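Local coordinates for protein transcriptional activator of comK gene (Bacillus halodurans, PDB 2HQB) that probably serves as a membrane-attached lipoprotein that promotes expression of the competence gene comK, with the architecture of BMP-family (PnrA-like) substrate-binding proteins, at residues G191-V196 / I208-D213; A199-G204 / G219-T224. One frame throughout, in Å; residues are numbered along the deposited sequence.

Contact 1: G191-V196 / I208-D213; sequences GYHVPV and IGYVGD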
loop_
_atom_site.group_PDB
_atom_site.type_symbol
_atom_site.label_atom_id
_atom_site.label_comp_id
_atom_site.label_asym_id
_atom_site.label_seq_id
_atom_site.Cartn_x
_atom_site.Cartn_y
_atom_site.Cartn_z
ATOM N N GLY A 191 3.589 5.829 -7.944
ATOM C CA GLY A 191 4.092 6.907 -8.762
ATOM C C GLY A 191 3.225 7.383 -9.923
ATOM O O GLY A 191 2.934 8.579 -9.995
ATOM N N TYR A 192 2.794 6.476 -10.815
ATOM C CA TYR A 192 2.019 6.886 -11.996
ATOM C C TYR A 192 0.550 6.679 -11.923
ATOM O O TYR A 192 -0.154 6.985 -12.866
ATOM C CB TYR A 192 2.526 6.162 -13.240
ATOM C CG TYR A 192 2.480 4.671 -13.094
ATOM C CD1 TYR A 192 1.249 3.981 -13.019
ATOM C CD2 TYR A 192 3.665 3.939 -12.961
ATOM C CE1 TYR A 192 1.221 2.593 -12.803
ATOM C CE2 TYR A 192 3.651 2.550 -12.743
ATOM C CZ TYR A 192 2.428 1.889 -12.663
ATOM O OH TYR A 192 2.427 0.539 -12.414
ATOM N N HIS A 193 0.083 6.159 -10.806
ATOM C CA HIS A 193 -1.318 5.871 -10.632
ATOM C C HIS A 193 -2.293 6.947 -11.128
ATOM O O HIS A 193 -3.128 6.660 -12.004
ATOM C CB HIS A 193 -1.580 5.527 -9.177
ATOM C CG HIS A 193 -2.979 5.087 -8.912
ATOM N ND1 HIS A 193 -3.424 3.816 -9.204
ATOM C CD2 HIS A 193 -4.041 5.759 -8.416
ATOM C CE1 HIS A 193 -4.705 3.724 -8.897
ATOM N NE2 HIS A 193 -5.106 4.888 -8.416
ATOM N N VAL A 194 -2.211 8.170 -10.600
ATOM C CA VAL A 194 -3.127 9.217 -11.065
ATOM C C VAL A 194 -2.988 9.510 -12.569
ATOM O O VAL A 194 -3.979 9.455 -13.307
ATOM C CB VAL A 194 -2.946 10.476 -10.313
ATOM C CG1 VAL A 194 -3.868 11.503 -10.870
ATOM C CG2 VAL A 194 -3.276 10.244 -8.847
ATOM N N PRO A 195 -1.771 9.838 -13.046
ATOM C CA PRO A 195 -1.596 10.096 -14.479
ATOM C C PRO A 195 -2.438 9.111 -15.318
ATOM O O PRO A 195 -3.151 9.508 -16.238
ATOM C CB PRO A 195 -0.107 9.855 -14.680
ATOM C CG PRO A 195 0.486 10.396 -13.431
ATOM C CD PRO A 195 -0.485 9.951 -12.338
ATOM N N VAL A 196 -2.360 7.827 -14.970
ATOM C CA VAL A 196 -3.095 6.792 -15.681
ATOM C C VAL A 196 -4.580 6.781 -15.334
ATOM O O VAL A 196 -5.397 6.510 -16.209
ATOM C CB VAL A 196 -2.497 5.372 -15.420
ATOM C CG1 VAL A 196 -3.451 4.304 -15.912
ATOM C CG2 VAL A 196 -1.151 5.214 -16.124
ATOM N N ILE A 208 -9.383 0.854 -10.962
ATOM C CA ILE A 208 -9.391 0.405 -9.560
ATOM C C ILE A 208 -8.325 1.238 -8.823
ATOM O O ILE A 208 -7.169 1.294 -9.257
ATOM C CB ILE A 208 -9.020 -1.100 -9.376
ATOM C CG1 ILE A 208 -10.047 -2.007 -10.061
ATOM C CG2 ILE A 208 -8.991 -1.440 -7.888
ATOM C CD1 ILE A 208 -11.443 -1.808 -9.575
ATOM N N GLY A 209 -8.718 1.898 -7.732
ATOM C CA GLY A 209 -7.772 2.694 -6.962
ATOM C C GLY A 209 -6.606 1.898 -6.362
ATOM O O GLY A 209 -6.727 0.709 -6.045
ATOM N N TYR A 210 -5.472 2.568 -6.184
ATOM C CA TYR A 210 -4.284 1.928 -5.638
ATOM C C TYR A 210 -3.739 2.576 -4.362
ATOM O O TYR A 210 -3.412 3.758 -4.360
ATOM C CB TYR A 210 -3.169 1.920 -6.687
ATOM C CG TYR A 210 -2.040 0.999 -6.322
ATOM C CD1 TYR A 210 -2.263 -0.390 -6.234
ATOM C CD2 TYR A 210 -0.755 1.496 -6.053
ATOM C CE1 TYR A 210 -1.245 -1.268 -5.894
ATOM C CE2 TYR A 210 0.289 0.621 -5.698
ATOM C CZ TYR A 210 0.027 -0.772 -5.622
ATOM O OH TYR A 210 1.015 -1.668 -5.251
ATOM N N VAL A 211 -3.621 1.780 -3.302
ATOM C CA VAL A 211 -3.085 2.213 -2.008
ATOM C C VAL A 211 -3.847 3.338 -1.323
ATOM O O VAL A 211 -3.689 3.537 -0.135
ATOM C CB VAL A 211 -1.590 2.586 -2.139
ATOM C CG1 VAL A 211 -1.036 3.017 -0.836
ATOM C CG2 VAL A 211 -0.797 1.364 -2.631
ATOM N N GLY A 212 -4.697 4.053 -2.056
ATOM C CA GLY A 212 -5.471 5.134 -1.469
ATOM C C GLY A 212 -6.945 5.028 -1.846
ATOM O O GLY A 212 -7.292 4.429 -2.849
ATOM N N ASP A 213 -7.834 5.633 -1.067
ATOM C CA ASP A 213 -9.252 5.554 -1.389
ATOM C C ASP A 213 -9.599 6.043 -2.777
ATOM O O ASP A 213 -10.669 5.700 -3.295
ATOM C CB ASP A 213 -10.092 6.302 -0.400
ATOM C CG ASP A 213 -11.545 6.049 -0.611
ATOM O OD1 ASP A 213 -11.946 4.873 -0.503
ATOM O OD2 ASP A 213 -12.284 7.023 -0.891
#
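His193 carries this contact alone from the helical side, its imidazole reaching across to the end of the strand at Ile208, Gly209 and Tyr210. The ring gets there because CG is anti to the backbone N (chi1 -175°), which swings it off the helix toward the strand. Over one face sits the methylene of Tyr210, with ND1 3.2 Å from Tyr210 CB. At the edge, in the plane of the ring, CE1 points at the carbonyl of Ile208, 3.5 Å from CE1 to Ile208 O. NE2 passes 3.7 Å from Gly209 CA. ND1 donates to the carbonyl of Pro187, a bond that probably fixes the rotation of the ring and polarises it. With alanine in its place, Pro187 O would probably lose this donor and a gap would open beside the Tyr210 methylene. The contact lies inside the beta-alpha-beta unit of strand 184-186, helix 193-203 and strand 206-211, joining the start of the helix to the C-terminal end of the following parallel strand. Farther along, Val196 N bonds to Tyr192 O at 3.2 Å, and both side chains pack on helix 167-178. On the strand, the Tyr210 ring turns off from His193; Val211 CG2 lies 3.3 Å above one of its faces, offset toward the rim, and Tyr210 OH makes a weak hydrogen bond to Glu140 OE1.

Contact 2: A199-G204 / G219-T224; sequences AIKDQG and GSTILT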
loop_
_atom_site.group_PDB
_atom_site.type_symbol
_atom_site.label_atom_id
_atom_site.label_comp_id
_atom_site.label_asym_id
_atom_site.label_seq_id
_atom_site.Cartn_x
_atom_site.Cartn_y
_atom_site.Cartn_z
ATOM N N ALA A 199 -6.163 9.636 -17.535
ATOM C CA ALA A 199 -6.244 9.220 -18.934
ATOM C C ALA A 199 -7.430 8.259 -19.101
ATOM O O ALA A 199 -8.084 8.211 -20.148
ATOM C CB ALA A 199 -4.903 8.536 -19.368
ATOM N N ILE A 200 -7.709 7.496 -18.054
ATOM C CA ILE A 200 -8.826 6.564 -18.071
ATOM C C ILE A 200 -10.116 7.358 -17.975
ATOM O O ILE A 200 -10.954 7.281 -18.860
ATOM C CB ILE A 200 -8.741 5.597 -16.898
ATOM C CG1 ILE A 200 -7.469 4.749 -17.045
ATOM C CG2 ILE A 200 -9.981 4.750 -16.839
ATOM C CD1 ILE A 200 -7.112 3.935 -15.842
ATOM N N LYS A 201 -10.272 8.134 -16.904
ATOM C CA LYS A 201 -11.482 8.932 -16.724
ATOM C C LYS A 201 -11.787 9.616 -18.064
ATOM O O LYS A 201 -12.942 9.702 -18.502
ATOM C CB LYS A 201 -11.268 9.977 -15.627
ATOM C CG LYS A 201 -12.542 10.739 -15.231
ATOM C CD LYS A 201 -12.225 12.000 -14.439
ATOM C CE LYS A 201 -13.125 12.129 -13.210
ATOM N NZ LYS A 201 -12.728 13.308 -12.357
ATOM N N ASP A 202 -10.727 10.093 -18.705
ATOM C CA ASP A 202 -10.819 10.750 -19.998
ATOM C C ASP A 202 -11.424 9.761 -21.005
ATOM O O ASP A 202 -12.496 10.002 -21.529
ATOM C CB ASP A 202 -9.414 11.202 -20.415
ATOM C CG ASP A 202 -9.274 11.442 -21.911
ATOM O OD1 ASP A 202 -9.595 10.527 -22.717
ATOM O OD2 ASP A 202 -8.809 12.547 -22.282
ATOM N N GLN A 203 -10.747 8.645 -21.265
ATOM C CA GLN A 203 -11.250 7.645 -22.198
ATOM C C GLN A 203 -12.617 7.168 -21.801
ATOM O O GLN A 203 -13.320 6.616 -22.603
ATOM C CB GLN A 203 -10.350 6.412 -22.247
ATOM C CG GLN A 203 -8.965 6.670 -22.757
ATOM C CD GLN A 203 -8.984 7.289 -24.125
ATOM O OE1 GLN A 203 -9.974 7.172 -24.856
ATOM N NE2 GLN A 203 -7.886 7.943 -24.495
ATOM N N GLY A 204 -13.004 7.343 -20.557
ATOM C CA GLY A 204 -14.317 6.868 -20.182
ATOM C C GLY A 204 -14.325 5.422 -19.731
ATOM O O GLY A 204 -15.375 4.774 -19.673
ATOM N N GLY A 219 -13.595 9.746 -9.789
ATOM C CA GLY A 219 -14.972 9.965 -9.404
ATOM C C GLY A 219 -15.909 9.256 -10.328
ATOM O O GLY A 219 -16.064 9.657 -11.503
ATOM N N SER A 220 -16.530 8.203 -9.794
ATOM C CA SER A 220 -17.445 7.333 -10.537
ATOM C C SER A 220 -16.662 6.532 -11.593
ATOM O O SER A 220 -17.219 5.645 -12.229
ATOM C CB SER A 220 -18.563 8.119 -11.228
ATOM O OG SER A 220 -18.307 8.256 -12.620
ATOM N N THR A 221 -15.383 6.862 -11.795
ATOM C CA THR A 221 -14.502 6.133 -12.716
ATOM C C THR A 221 -13.799 5.084 -11.845
ATOM O O THR A 221 -13.375 4.017 -12.307
ATOM C CB THR A 221 -13.415 7.035 -13.268
ATOM O OG1 THR A 221 -13.944 7.812 -14.325
ATOM C CG2 THR A 221 -12.256 6.233 -13.774
ATOM N N ILE A 222 -13.674 5.431 -10.566
ATOM C CA ILE A 222 -13.030 4.591 -9.576
ATOM C C ILE A 222 -14.068 3.654 -8.988
ATOM O O ILE A 222 -14.765 4.010 -8.047
ATOM C CB ILE A 222 -12.392 5.475 -8.488
ATOM C CG1 ILE A 222 -11.415 6.453 -9.158
ATOM C CG2 ILE A 222 -11.636 4.644 -7.496
ATOM C CD1 ILE A 222 -10.244 5.796 -9.886
ATOM N N LEU A 223 -14.175 2.471 -9.586
ATOM C CA LEU A 223 -15.097 1.424 -9.168
ATOM C C LEU A 223 -14.871 1.167 -7.700
ATOM O O LEU A 223 -15.810 1.084 -6.905
ATOM C CB LEU A 223 -14.793 0.148 -9.946
ATOM C CG LEU A 223 -14.702 0.396 -11.455
ATOM C CD1 LEU A 223 -14.302 -0.878 -12.182
ATOM C CD2 LEU A 223 -16.048 0.917 -11.948
ATOM N N THR A 224 -13.592 1.030 -7.366
ATOM C CA THR A 224 -13.138 0.806 -5.996
ATOM C C THR A 224 -11.626 0.985 -5.926
ATOM O O THR A 224 -10.964 1.196 -6.943
ATOM C CB THR A 224 -13.567 -0.600 -5.504
ATOM O OG1 THR A 224 -14.927 -0.509 -5.090
ATOM C CG2 THR A 224 -12.742 -1.108 -4.318
#
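No ring or other flat side chain meets another here; Lys201 and Thr221 cross at about a right angle, aliphatic chain against hydroxyl and methyl. The Lys201 methylenes pass the Thr221 hydroxyl, with CG 3.4 Å and CB 3.7 Å from Thr221 OG1. A bend at chi3 (-134°) carries the lysine chain on toward the loop, where CE comes 4.2 Å from Gly219 N. Thr221 presents both branches: OG1, anti to its carbonyl carbon (chi1 -80°), faces Lys201, while CG2 meets Ile200 CG2 at 4.1 Å. The helix end 199-204 thus rests on the loop that leads into strand 222-228 of the mixed sheet. The helix is closed by a Schellman motif: Gly204, the C-prime residue with positive phi, gives its N weakly to Lys201 O, while Asp205 N reaches Ile200 O. Gly204 N also bonds to Ile200 O at 2.7 Å. Ile200 packs on Phe174 of helix 167-178 and on Phe185 and Ala207 of the sheet, in the layer between helices and strands. Backbone bonding of Thr221 to Ala207 ties the loop to strand 206-211. At Gly204 and Gly219 the backbone angles would drive a beta carbon into the preceding carbonyl oxygen, so glycine suits both.

Overall arrangement
Both contacts use helix 193-203: contact 1 takes its beginning and contact 2 its end, with centres about 11 Å apart. Contact 1 is buried, its centre about 10 Å from the centre of the chain; contact 2, at about 20 Å, is only partly buried. They meet through the neighbouring parallel strands 206-211 and 222-228: Gly209 N lies 2.5 Å from Thr224 O, a probable hydrogen bond, and Ile208 CD1 packs 3.9 Å from Leu223 CB. In sequence they interleave; the start of the helix meets strand 206-211, its end the loop leading into strand 222-228. In binding proteins of this clan, the strand ends near contact 1 commonly border the cleft between the two lobes.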